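Local atomic coordinates of sensor protein kinase HptS (Staphylococcus aureus, PDB entry 6LKI), a protein that is a sensor histidine kinase of a two-component system, probably passing an extracellular signal sensed together with a partner protein across the membrane to a response regulator. Residues T88-F93 and T97-I102; Y62-S65 and F70-N73; T25-S30 and K46-K51. All coordinates share one frame; numbering follows the deposited sequence.

Contact 1. Residues T88-F93 and T97-I102; sequences THQLKF and TYMLKI
His89 and Leu100, and after them Leu91 and Tyr98, form the hydrogen-bonded pairs of an antiparallel ladder, with Thr88-Lys101, Gln90-Met99 and Lys92-Thr97 as the non-hydrogen-bonded pairs. Leu100 N gives a nearly straight bond to His89 O (2.8 Å, 176°), whereas the return bond from His89 N to Leu100 O is more bent. Leu100 O also accepts from a water held at the edge of the His89 ring by ND1, while NE2 of that ring is hydrogen-bonded to Gln21 of helix 2-31.

The apolar contacts split between two faces. Beside Gln90, Met99 folds back, bent at chi2 and chi3, which lays SD 3.6 Å from Gln90 CB and CE 3.7 Å from Thr88 CG2. The other face carries Leu91, Leu100 and Tyr98: Leu91 CD1 meets Leu100 CB at 3.7 Å, and Phe93, just past the strand end, brings its ring obliquely to that of Tyr98, planes at 72°.

Among the polar ends, a water links Gln90 NE2 to Thr97 OG1, while NE2 also bonds the backbone of a chain of another protein in the assembly. This is a beta hairpin at the edge of a four-stranded sheet: helix 2-31 packs on His89 and Leu91 through Ile24, and strand 59-66 continues the sheet beyond strand 97-106.

Contact 2. Residues Y62-S65 and F70-N73; sequences YELS and FITN
Tyr62 and Asn73 meet as a stacked pair, the side-chain amide lying over one face of the phenol ring with the two planes only 2° apart. Asn73 OD1 sits 3.4 Å from Tyr62 CD2, offset toward the ring's rim, and the same oxygen accepts a bond from Tyr62 N (2.8 Å), the donor tilted from the carbonyl plane. One amide therefore grips both backbone and ring of a single residue. Tyr62 CG lies between its own backbone N and carbonyl carbon (chi1 57°), which swings the ring across to the chain at Thr72 and Asn73. Next along, Thr72 OG1 donates to Tyr62 O at 2.7 Å, so a side-chain hydroxyl binds the carbonyl of the opposing strand.

The regular ladder follows at Leu64 and Ile71, a hydrogen-bonded antiparallel pair in which Leu64 N donates to Ile71 O (2.7 Å) in an almost straight line and Ile71 N returns a bond to Leu64 O. These strands form the short hairpin 59-66/69-72 at one edge of an antiparallel sheet. That sheet, packed against the long N-terminal helix and followed by a second similar sheet later in the chain, is consistent with a tandem PAS-like (Cache) sensor domain.

On the face shared by Glu63, Ser65 and Phe70, the aromatic edge does the touching: Glu63 CD lies 3.6 Å from Phe70 CZ, near the ring plane, with the carboxylate turned 77° to it, and Ser65 OG meets the same edge at CD1. Two waters extend the network. One joins Tyr62 OH to Thr72 O, the other Glu63 OE2 to Thr72 OG1. Farther out, Thr72 OG1 is bonded to Asn74 N, and Asn73 ND2 makes a weak bond to Leu60 O. Helix 39-55 packs on Tyr62 through Leu49, Leu50 and Ile53.

Contact 3. Residues T25-S30 and K46-K51; sequences TQHNNS and KRELLK
His27 and Glu48 are the residues that touch between 25-30 and 46-51, a small surface contact between helix 2-31 and helix 39-55; the nearest CA atoms of the two segments, those of His27 and Glu48, are 9.0 Å from each other. The polar interaction is a His-carboxylate hydrogen bond in which His27 NE2 donates to Glu48 OE1 at 2.7 Å, with an angle of 158° at the hydrogen. The oxygen lies at the edge of the imidazole, close to its plane. On the carboxylate, the ring nitrogen comes to the anti side of OE1 and stands 31° out of the plane. With CG anti to the carbonyl carbon (chi1 -64°), Glu48 CG comes 3.7 Å from His27 NE2, and the bend at chi2 folds the carboxylate back so that OE1 meets NE2.

Bonds inside helix 2-31 bear on the histidine's placement. ND1 of His27 is bonded to Phe23 O, one turn back, and with NE2 tied to Glu48 this defines the rotation of the ring. Ser30 OG bonds to His27 O, near a kink where the backbone N atoms of 29 and 30 lack bonds to the preceding turn.

Aromatic neighbours complete the setting: Phe23 stacks on the imidazole, and the Phe31 ring meets it at an inclined angle. Since Phe23 O can only accept, both ring nitrogens appear to serve as donors, consistent with a doubly protonated, positively charged imidazolium and a charge-assisted bond to Glu48.

The three contacts lie on the same side of the chain's centre and follow one another in the order 3, 2, 1 along the sequence as each closes. Contacts 1 and 2, centres about 10 Å apart, are the two hairpins of one antiparallel sheet, joined where its inner strands 97-106 and 59-66 pair: Met99 N to Ser65 O and Lys101 O to Glu63 N are probable hydrogen bonds. Contact 3, its centre about 11 Å from that of contact 1 and 13 Å from that of contact 2, links two helices that pack against this sheet. Leu49 touches Leu100 and Tyr62, and Leu50 touches Tyr62, tying helix 39-55 to the sheet, while His27-Glu48 joins the helices at the surface of what is probably the sensor domain.

Contact 1. Residues T88-F93 and T97-I102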
loop_
_atom_site.group_PDB
_atom_site.type_symbol
_atom_site.label_atom_id
_atom_site.label_comp_id
_atom_site.label_asym_id
_atom_site.label_seq_id
_atom_site.Cartn_x
_atom_site.Cartn_y
_atom_site.Cartn_z
ATOM N N THR B 88 7.946 0.206 -14.197
ATOM C CA THR B 88 8.109 -0.157 -12.796
ATOM C C THR B 88 9.413 -0.927 -12.656
ATOM O O THR B 88 9.680 -1.841 -13.441
ATOM C CB THR B 88 6.934 -1.008 -12.295
ATOM O OG1 THR B 88 5.700 -0.329 -12.557
ATOM C CG2 THR B 88 7.056 -1.271 -10.802
ATOM N N HIS B 89 10.226 -0.551 -11.670
ATOM C CA HIS B 89 11.501 -1.214 -11.439
ATOM C C HIS B 89 11.714 -1.414 -9.947
ATOM O O HIS B 89 11.439 -0.517 -9.146
ATOM C CB HIS B 89 12.670 -0.410 -12.029
ATOM C CG HIS B 89 12.726 -0.431 -13.525
ATOM N ND1 HIS B 89 12.089 0.506 -14.308
ATOM C CD2 HIS B 89 13.345 -1.279 -14.381
ATOM C CE1 HIS B 89 12.310 0.238 -15.582
ATOM N NE2 HIS B 89 13.070 -0.840 -15.654
ATOM N N GLN B 90 12.197 -2.599 -9.582
ATOM C CA GLN B 90 12.609 -2.901 -8.215
ATOM C C GLN B 90 14.123 -2.739 -8.153
ATOM O O GLN B 90 14.862 -3.511 -8.773
ATOM C CB GLN B 90 12.177 -4.310 -7.810
ATOM C CG GLN B 90 12.465 -4.658 -6.357
ATOM C CD GLN B 90 11.664 -5.854 -5.869
ATOM O OE1 GLN B 90 10.632 -6.203 -6.441
ATOM N NE2 GLN B 90 12.138 -6.484 -4.800
ATOM N N LEU B 91 14.584 -1.731 -7.416
ATOM C CA LEU B 91 15.980 -1.320 -7.437
ATOM C C LEU B 91 16.627 -1.552 -6.080
ATOM O O LEU B 91 16.044 -1.234 -5.039
ATOM C CB LEU B 91 16.109 0.158 -7.822
ATOM C CG LEU B 91 15.436 0.579 -9.130
ATOM C CD1 LEU B 91 15.521 2.089 -9.308
ATOM C CD2 LEU B 91 16.065 -0.141 -10.312
ATOM N N LYS B 92 17.840 -2.099 -6.099
ATOM C CA LYS B 92 18.611 -2.318 -4.881
ATOM C C LYS B 92 19.556 -1.139 -4.681
ATOM O O LYS B 92 20.479 -0.930 -5.476
ATOM C CB LYS B 92 19.388 -3.631 -4.953
ATOM C CG LYS B 92 20.333 -3.839 -3.776
ATOM C CD LYS B 92 21.230 -5.052 -3.973
ATOM C CE LYS B 92 22.161 -5.244 -2.784
ATOM N NZ LYS B 92 23.007 -4.040 -2.537
ATOM N N PHE B 93 19.321 -0.365 -3.628
ATOM C CA PHE B 93 20.239 0.679 -3.212
ATOM C C PHE B 93 21.131 0.147 -2.092
ATOM O O PHE B 93 21.026 -1.009 -1.674
ATOM C CB PHE B 93 19.473 1.932 -2.782
ATOM C CG PHE B 93 19.034 2.796 -3.933
ATOM C CD1 PHE B 93 17.923 2.456 -4.688
ATOM C CD2 PHE B 93 19.737 3.944 -4.260
ATOM C CE1 PHE B 93 17.518 3.248 -5.748
ATOM C CE2 PHE B 93 19.338 4.741 -5.320
ATOM C CZ PHE B 93 18.228 4.393 -6.065
ATOM N N THR B 97 15.809 -1.698 -0.525
ATOM C CA THR B 97 15.223 -1.825 -1.852
ATOM C C THR B 97 14.164 -0.747 -2.044
ATOM O O THR B 97 13.343 -0.510 -1.152
ATOM C CB THR B 97 14.611 -3.216 -2.038
ATOM O OG1 THR B 97 15.648 -4.163 -2.320
ATOM C CG2 THR B 97 13.605 -3.221 -3.182
ATOM N N TYR B 98 14.193 -0.092 -3.199
ATOM C CA TYR B 98 13.244 0.957 -3.534
ATOM C C TYR B 98 12.523 0.606 -4.827
ATOM O O TYR B 98 13.100 -0.001 -5.734
ATOM C CB TYR B 98 13.945 2.316 -3.679
ATOM C CG TYR B 98 14.477 2.876 -2.377
ATOM C CD1 TYR B 98 15.611 2.340 -1.778
ATOM C CD2 TYR B 98 13.848 3.944 -1.751
ATOM C CE1 TYR B 98 16.099 2.849 -0.589
ATOM C CE2 TYR B 98 14.327 4.459 -0.562
ATOM C CZ TYR B 98 15.452 3.908 0.015
ATOM O OH TYR B 98 15.932 4.421 1.197
ATOM N N MET B 99 11.251 0.985 -4.900
ATOM C CA MET B 99 10.448 0.803 -6.101
ATOM C C MET B 99 10.407 2.115 -6.873
ATOM O O MET B 99 10.095 3.165 -6.303
ATOM C CB MET B 99 9.028 0.351 -5.753
ATOM C CG MET B 99 8.943 -1.012 -5.076
ATOM S SD MET B 99 9.647 -2.347 -6.068
ATOM C CE MET B 99 8.660 -2.223 -7.556
ATOM N N LEU B 100 10.727 2.051 -8.162
ATOM C CA LEU B 100 10.703 3.216 -9.037
ATOM C C LEU B 100 9.572 3.054 -10.042
ATOM O O LEU B 100 9.589 2.126 -10.857
ATOM C CB LEU B 100 12.040 3.397 -9.758
ATOM C CG LEU B 100 12.073 4.507 -10.812
ATOM C CD1 LEU B 100 11.802 5.866 -10.175
ATOM C CD2 LEU B 100 13.402 4.515 -11.561
ATOM N N LYS B 101 8.615 3.949 -9.983
ATOM C CA LYS B 101 7.579 4.013 -10.955
ATOM C C LYS B 101 7.630 5.311 -11.719
ATOM O O LYS B 101 7.810 6.309 -11.147
ATOM C CB LYS B 101 6.253 3.897 -10.282
ATOM C CG LYS B 101 6.133 2.698 -9.421
ATOM C CD LYS B 101 4.687 2.363 -9.254
ATOM C CE LYS B 101 4.406 1.867 -7.875
ATOM N NZ LYS B 101 4.985 0.529 -7.608
ATOM N N ILE B 102 7.429 5.245 -13.023
ATOM C CA ILE B 102 7.444 6.418 -13.889
ATOM C C ILE B 102 6.082 6.532 -14.558
ATOM O O ILE B 102 5.610 5.576 -15.184
ATOM C CB ILE B 102 8.570 6.341 -14.936
ATOM C CG1 ILE B 102 9.934 6.327 -14.241
ATOM C CG2 ILE B 102 8.476 7.506 -15.908
ATOM C CD1 ILE B 102 11.105 6.229 -15.190
HETATM O O HOH W 1 10.491 2.697 -13.575
HETATM O O HOH W 2 14.936 -6.199 -4.156
#

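Contact 2. Residues Y62-S65 and F70-N73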
loop_
_atom_site.group_PDB
_atom_site.type_symbol
_atom_site.label_atom_id
_atom_site.label_comp_id
_atom_site.label_asym_id
_atom_site.label_seq_id
_atom_site.Cartn_x
_atom_site.Cartn_y
_atom_site.Cartn_z
ATOM N N TYR B 62 8.279 10.719 -11.661
ATOM C CA TYR B 62 8.809 9.536 -11.006
ATOM C C TYR B 62 8.357 9.487 -9.553
ATOM O O TYR B 62 8.171 10.518 -8.901
ATOM C CB TYR B 62 10.340 9.490 -11.082
ATOM C CG TYR B 62 11.055 10.693 -10.495
ATOM C CD1 TYR B 62 11.272 10.804 -9.125
ATOM C CD2 TYR B 62 11.535 11.704 -11.316
ATOM C CE1 TYR B 62 11.931 11.900 -8.590
ATOM C CE2 TYR B 62 12.198 12.799 -10.792
ATOM C CZ TYR B 62 12.393 12.893 -9.430
ATOM O OH TYR B 62 13.049 13.984 -8.908
ATOM N N GLU B 63 8.164 8.267 -9.061
ATOM C CA GLU B 63 7.915 8.003 -7.648
ATOM C C GLU B 63 8.917 6.944 -7.209
ATOM O O GLU B 63 8.864 5.803 -7.680
ATOM C CB GLU B 63 6.477 7.540 -7.405
ATOM C CG GLU B 63 5.433 8.639 -7.560
ATOM C CD GLU B 63 4.061 8.222 -7.055
ATOM O OE1 GLU B 63 3.878 7.027 -6.742
ATOM O OE2 GLU B 63 3.166 9.089 -6.972
ATOM N N LEU B 64 9.845 7.326 -6.337
ATOM C CA LEU B 64 10.839 6.416 -5.780
ATOM C C LEU B 64 10.433 6.128 -4.342
ATOM O O LEU B 64 10.560 6.996 -3.470
ATOM C CB LEU B 64 12.241 7.017 -5.857
ATOM C CG LEU B 64 13.408 6.092 -5.507
ATOM C CD1 LEU B 64 13.438 4.880 -6.429
ATOM C CD2 LEU B 64 14.726 6.852 -5.566
ATOM N N SER B 65 9.942 4.917 -4.095
ATOM C CA SER B 65 9.319 4.565 -2.826
ATOM C C SER B 65 10.174 3.553 -2.079
ATOM O O SER B 65 10.564 2.524 -2.641
ATOM C CB SER B 65 7.914 4.003 -3.049
ATOM O OG SER B 65 7.109 4.922 -3.766
ATOM N N PHE B 70 9.629 8.660 0.482
ATOM C CA PHE B 70 8.907 8.942 -0.756
ATOM C C PHE B 70 9.604 10.083 -1.483
ATOM O O PHE B 70 9.644 11.208 -0.976
ATOM C CB PHE B 70 7.444 9.295 -0.460
ATOM C CG PHE B 70 6.590 9.455 -1.687
ATOM C CD1 PHE B 70 6.332 8.377 -2.517
ATOM C CD2 PHE B 70 6.035 10.685 -2.003
ATOM C CE1 PHE B 70 5.541 8.525 -3.644
ATOM C CE2 PHE B 70 5.245 10.840 -3.127
ATOM C CZ PHE B 70 4.998 9.758 -3.948
ATOM N N ILE B 71 10.147 9.794 -2.665
ATOM C CA ILE B 71 10.902 10.758 -3.461
ATOM C C ILE B 71 10.199 10.913 -4.802
ATOM O O ILE B 71 9.983 9.922 -5.513
ATOM C CB ILE B 71 12.363 10.315 -3.653
ATOM C CG1 ILE B 71 13.117 10.377 -2.323
ATOM C CG2 ILE B 71 13.054 11.164 -4.714
ATOM C CD1 ILE B 71 14.457 9.668 -2.347
ATOM N N THR B 72 9.848 12.149 -5.153
ATOM C CA THR B 72 9.066 12.389 -6.358
ATOM C C THR B 72 9.342 13.791 -6.883
ATOM O O THR B 72 9.756 14.685 -6.141
ATOM C CB THR B 72 7.564 12.206 -6.090
ATOM O OG1 THR B 72 6.836 12.293 -7.321
ATOM C CG2 THR B 72 7.054 13.272 -5.126
ATOM N N ASN B 73 9.117 13.969 -8.185
ATOM C CA ASN B 73 9.078 15.290 -8.798
ATOM C C ASN B 73 7.651 15.757 -9.054
ATOM O O ASN B 73 7.449 16.759 -9.749
ATOM C CB ASN B 73 9.876 15.305 -10.104
ATOM C CG ASN B 73 9.229 14.476 -11.191
ATOM O OD1 ASN B 73 8.643 13.432 -10.918
ATOM N ND2 ASN B 73 9.332 14.938 -12.432
HETATM O O HOH W 3 12.631 14.770 -6.268
HETATM O O HOH W 4 3.718 11.563 -6.798
#

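Contact 3. Residues T25-S30 and K46-K51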
loop_
_atom_site.group_PDB
_atom_site.type_symbol
_atom_site.label_atom_id
_atom_site.label_comp_id
_atom_site.label_asym_id
_atom_site.label_seq_id
_atom_site.Cartn_x
_atom_site.Cartn_y
_atom_site.Cartn_z
ATOM N N THR B 25 19.689 -0.046 -16.530
ATOM C CA THR B 25 20.796 -0.938 -16.707
ATOM C C THR B 25 22.116 -0.277 -16.379
ATOM O O THR B 25 22.924 -0.812 -15.700
ATOM C CB THR B 25 20.788 -1.447 -18.135
ATOM O OG1 THR B 25 19.587 -2.154 -18.364
ATOM C CG2 THR B 25 21.879 -2.337 -18.342
ATOM N N GLN B 26 22.296 0.940 -16.827
ATOM C CA GLN B 26 23.560 1.640 -16.641
ATOM C C GLN B 26 23.720 2.231 -15.246
ATOM O O GLN B 26 24.828 2.652 -14.897
ATOM C CB GLN B 26 23.704 2.743 -17.693
ATOM C CG GLN B 26 23.791 2.211 -19.117
ATOM C CD GLN B 26 23.931 3.307 -20.154
ATOM O OE1 GLN B 26 23.538 4.451 -19.924
ATOM N NE2 GLN B 26 24.492 2.959 -21.306
ATOM N N HIS B 27 22.657 2.266 -14.442
ATOM C CA HIS B 27 22.707 2.833 -13.100
ATOM C C HIS B 27 22.592 1.780 -12.005
ATOM O O HIS B 27 22.517 2.137 -10.825
ATOM C CB HIS B 27 21.604 3.878 -12.926
ATOM C CG HIS B 27 21.975 5.235 -13.433
ATOM N ND1 HIS B 27 21.953 5.560 -14.772
ATOM C CD2 HIS B 27 22.378 6.351 -12.781
ATOM C CE1 HIS B 27 22.328 6.817 -14.924
ATOM N NE2 HIS B 27 22.591 7.320 -13.730
ATOM N N ASN B 28 22.520 0.538 -12.395
ATOM C CA ASN B 28 22.460 -0.560 -11.479
ATOM C C ASN B 28 23.563 -0.569 -10.423
ATOM O O ASN B 28 23.329 -0.593 -9.272
ATOM C CB ASN B 28 22.585 -1.816 -12.280
ATOM C CG ASN B 28 22.142 -2.995 -11.529
ATOM O OD1 ASN B 28 22.928 -3.822 -11.083
ATOM N ND2 ASN B 28 20.866 -3.088 -11.371
ATOM N N ASN B 29 24.783 -0.569 -10.877
ATOM C CA ASN B 29 25.940 -0.596 -9.990
ATOM C C ASN B 29 26.049 0.690 -9.183
ATOM O O ASN B 29 26.435 0.660 -8.009
ATOM C CB ASN B 29 27.216 -0.830 -10.798
ATOM C CG ASN B 29 27.287 -2.225 -11.387
ATOM O OD1 ASN B 29 27.542 -2.396 -12.579
ATOM N ND2 ASN B 29 27.066 -3.233 -10.551
ATOM N N SER B 30 25.709 1.828 -9.792
ATOM C CA SER B 30 25.801 3.099 -9.081
ATOM C C SER B 30 24.768 3.183 -7.965
ATOM O O SER B 30 25.054 3.717 -6.886
ATOM C CB SER B 30 25.635 4.261 -10.060
ATOM O OG SER B 30 24.340 4.264 -10.635
ATOM N N LYS B 46 18.389 12.160 -7.089
ATOM C CA LYS B 46 17.458 13.112 -7.690
ATOM C C LYS B 46 18.047 13.740 -8.948
ATOM O O LYS B 46 17.336 13.948 -9.938
ATOM C CB LYS B 46 17.086 14.194 -6.676
ATOM C CG LYS B 46 16.151 13.729 -5.571
ATOM C CD LYS B 46 15.882 14.851 -4.574
ATOM C CE LYS B 46 14.900 14.415 -3.497
ATOM N NZ LYS B 46 14.684 15.483 -2.478
ATOM N N ARG B 47 19.347 14.049 -8.928
ATOM C CA ARG B 47 19.990 14.613 -10.111
ATOM C C ARG B 47 19.892 13.666 -11.299
ATOM O O ARG B 47 19.609 14.096 -12.424
ATOM C CB ARG B 47 21.453 14.941 -9.808
ATOM C CG ARG B 47 21.656 16.190 -8.961
ATOM C CD ARG B 47 23.101 16.304 -8.501
ATOM N NE ARG B 47 23.345 17.521 -7.732
ATOM C CZ ARG B 47 24.484 17.786 -7.099
ATOM N NH1 ARG B 47 25.486 16.917 -7.146
ATOM N NH2 ARG B 47 24.622 18.916 -6.420
ATOM N N GLU B 48 20.122 12.369 -11.070
ATOM C CA GLU B 48 20.057 11.404 -12.162
ATOM C C GLU B 48 18.630 11.230 -12.668
ATOM O O GLU B 48 18.404 11.138 -13.880
ATOM C CB GLU B 48 20.634 10.062 -11.708
ATOM C CG GLU B 48 22.110 10.116 -11.359
ATOM C CD GLU B 48 22.956 10.631 -12.506
ATOM O OE1 GLU B 48 22.877 10.050 -13.609
ATOM O OE2 GLU B 48 23.691 11.622 -12.307
ATOM N N LEU B 49 17.656 11.186 -11.755
ATOM C CA LEU B 49 16.267 10.996 -12.164
ATOM C C LEU B 49 15.735 12.214 -12.910
ATOM O O LEU B 49 15.058 12.074 -13.936
ATOM C CB LEU B 49 15.397 10.689 -10.944
ATOM C CG LEU B 49 15.594 9.318 -10.289
ATOM C CD1 LEU B 49 14.786 9.213 -9.005
ATOM C CD2 LEU B 49 15.222 8.195 -11.248
ATOM N N LEU B 50 16.027 13.419 -12.415
ATOM C CA LEU B 50 15.590 14.620 -13.117
ATOM C C LEU B 50 16.303 14.779 -14.455
ATOM O O LEU B 50 15.717 15.302 -15.410
ATOM C CB LEU B 50 15.811 15.851 -12.237
ATOM C CG LEU B 50 14.825 15.968 -11.073
ATOM C CD1 LEU B 50 15.282 17.018 -10.073
ATOM C CD2 LEU B 50 13.431 16.289 -11.590
ATOM N N LYS B 51 17.559 14.334 -14.548
ATOM C CA LYS B 51 18.246 14.345 -15.834
ATOM C C LYS B 51 17.550 13.425 -16.830
ATOM O O LYS B 51 17.377 13.781 -18.001
ATOM C CB LYS B 51 19.708 13.937 -15.652
ATOM C CG LYS B 51 20.543 14.011 -16.919
ATOM C CD LYS B 51 22.016 13.779 -16.617
ATOM C CE LYS B 51 22.523 14.764 -15.573
ATOM N NZ LYS B 51 23.929 14.483 -15.174
#